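Local coordinates for protein tryptase inhibitor (Rhipicephalus appendiculatus, PDB 2UUY) that probably inhibits serine endopeptidases such as tryptase through a Kunitz-like, disulfide-rich domain, at residues 23-29 against 46-52. Residues are numbered along the deposited sequence; the frame is centred on the assembly and turned at random.
Unlike the reference sequence in segment 46-52: Ala52 (reference Gly).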
# COMPACT_ATOMS: atom_id res chain seq x y z
N TYR B 23 -2.60 -17.31 -12.77
CA TYR B 23 -3.06 -18.56 -12.17
C TYR B 23 -3.75 -19.40 -13.23
O TYR B 23 -4.51 -18.91 -14.06
CB TYR B 23 -4.08 -18.28 -11.07
CG TYR B 23 -3.57 -17.78 -9.75
CD1 TYR B 23 -3.50 -18.62 -8.68
CD2 TYR B 23 -3.29 -16.43 -9.55
CE1 TYR B 23 -3.13 -18.18 -7.44
CE2 TYR B 23 -2.93 -15.97 -8.30
CZ TYR B 23 -2.84 -16.84 -7.26
OH TYR B 23 -2.52 -16.34 -6.01
N CYS B 24 -3.51 -20.69 -13.15
CA CYS B 24 -4.20 -21.64 -14.00
C CYS B 24 -5.61 -21.87 -13.53
O CYS B 24 -5.82 -22.36 -12.40
CB CYS B 24 -3.44 -22.96 -13.96
SG CYS B 24 -4.20 -24.24 -14.97
N MET B 25 -6.57 -21.49 -14.37
CA MET B 25 -7.99 -21.64 -14.08
C MET B 25 -8.56 -22.63 -15.08
O MET B 25 -9.01 -22.25 -16.16
CB MET B 25 -8.71 -20.28 -14.20
CG MET B 25 -8.12 -19.14 -13.39
SD MET B 25 -7.82 -19.46 -11.64
CE MET B 25 -9.20 -20.45 -11.13
N GLY B 26 -8.52 -23.90 -14.75
CA GLY B 26 -9.01 -24.95 -15.65
C GLY B 26 -8.03 -25.17 -16.79
O GLY B 26 -6.94 -25.70 -16.58
N ASN B 27 -8.38 -24.71 -17.97
CA ASN B 27 -7.60 -24.95 -19.18
C ASN B 27 -6.55 -23.92 -19.45
O ASN B 27 -5.66 -24.16 -20.25
CB ASN B 27 -8.51 -24.96 -20.39
CG ASN B 27 -9.39 -26.15 -20.47
OD1 ASN B 27 -9.23 -27.12 -19.75
ND2 ASN B 27 -10.33 -26.09 -21.40
N CYS B 28 -6.67 -22.74 -18.84
CA CYS B 28 -5.88 -21.58 -19.22
C CYS B 28 -5.52 -20.70 -18.04
O CYS B 28 -6.18 -20.76 -17.00
CB CYS B 28 -6.66 -20.73 -20.25
SG CYS B 28 -8.39 -20.23 -19.75
N CYS B 29 -4.45 -19.94 -18.21
CA CYS B 29 -3.99 -19.02 -17.21
C CYS B 29 -4.64 -17.67 -17.38
O CYS B 29 -4.81 -17.17 -18.49
CB CYS B 29 -2.46 -18.90 -17.26
SG CYS B 29 -1.65 -20.41 -16.70
N CYS B 46 3.17 -19.99 -15.89
CA CYS B 46 1.84 -20.52 -15.61
C CYS B 46 1.38 -21.43 -16.75
O CYS B 46 0.90 -22.53 -16.51
CB CYS B 46 0.87 -19.35 -15.41
SG CYS B 46 -0.78 -19.87 -14.93
N ALA B 47 1.52 -20.94 -17.98
CA ALA B 47 0.93 -21.66 -19.11
C ALA B 47 1.50 -23.06 -19.29
O ALA B 47 0.75 -24.01 -19.55
CB ALA B 47 1.11 -20.85 -20.39
N ARG B 48 2.79 -23.23 -19.05
CA ARG B 48 3.37 -24.55 -19.22
C ARG B 48 2.98 -25.49 -18.09
O ARG B 48 3.17 -26.70 -18.20
CB ARG B 48 4.86 -24.48 -19.41
CG ARG B 48 5.64 -24.12 -18.21
CD ARG B 48 7.10 -23.97 -18.63
NE ARG B 48 7.97 -23.70 -17.49
CZ ARG B 48 8.50 -24.64 -16.73
NH1 ARG B 48 8.25 -25.92 -16.94
NH2 ARG B 48 9.27 -24.27 -15.73
N ASN B 49 2.37 -24.94 -17.03
CA ASN B 49 1.86 -25.66 -15.88
C ASN B 49 0.34 -25.68 -15.84
O ASN B 49 -0.24 -25.83 -14.76
CB ASN B 49 2.45 -25.04 -14.60
CG ASN B 49 3.89 -25.43 -14.39
OD1 ASN B 49 4.19 -26.62 -14.13
ND2 ASN B 49 4.81 -24.48 -14.54
N CYS B 50 -0.33 -25.55 -16.98
CA CYS B 50 -1.78 -25.40 -17.02
C CYS B 50 -2.30 -26.20 -18.21
O CYS B 50 -1.86 -25.96 -19.33
CB CYS B 50 -2.16 -23.93 -17.14
SG CYS B 50 -3.90 -23.62 -16.90
N PRO B 51 -3.27 -27.11 -18.00
CA PRO B 51 -3.93 -27.46 -16.76
C PRO B 51 -3.02 -28.12 -15.78
O PRO B 51 -1.86 -28.52 -16.05
CB PRO B 51 -5.06 -28.43 -17.21
CG PRO B 51 -4.67 -28.91 -18.50
CD PRO B 51 -3.81 -27.89 -19.13
N ALA B 52 -3.54 -28.15 -14.55
CA ALA B 52 -2.99 -29.01 -13.55
C ALA B 52 -4.04 -29.34 -12.49
O ALA B 52 -5.26 -29.21 -12.73
CB ALA B 52 -1.75 -28.37 -12.96
O HOH W 1 -6.27 -26.96 -14.34
O HOH W 2 -3.73 -25.14 -21.46
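With chi1 at 179° in Cys24 and close to that in Cys50, both sulfurs stand anti to their backbone nitrogens and meet in a disulfide. Cys29 is turned differently, its SG anti to its own carbonyl carbon, which carries it to the sulfur of Cys46 on the helix. The two bridges twist in opposite senses, with CB-SG-SG-CB torsions of 74° and -92°, and lie against each other: Cys29 SG rests 3.6 Å from Cys50 CB, while Cys46 SG packs against the backbone of strand 19-25, 3.4 Å from Cys24 N. Half-cystines suit this small domain because they supply both covalent ties and apolar filling.

At the hairpin's end, Gly26 accommodates the positive phi of the type II' turn, closed by Met25 N to Cys28 O at 2.8 Å. The cis-proline Pro51 lays its CB 3.4 Å from Gly26 O; a water donates to the same carbonyl and accepts from Ala52 N, bridging the two segments. A second water lies between Asn27 O and Cys50 O. A type I turn, Ala47 to Cys50, leads from the helix to Cys50, and so to the bridge with Cys24. Cys28, whose CB points away from 46-52, is bonded to Cys1, tying in the start of this fragment.

The hairpin-to-helix bridge is Kunitz-like and the hairpin-to-tail bridge a variation on that fold, consistent with the TAP-like Kunitz family to which the protein is assigned.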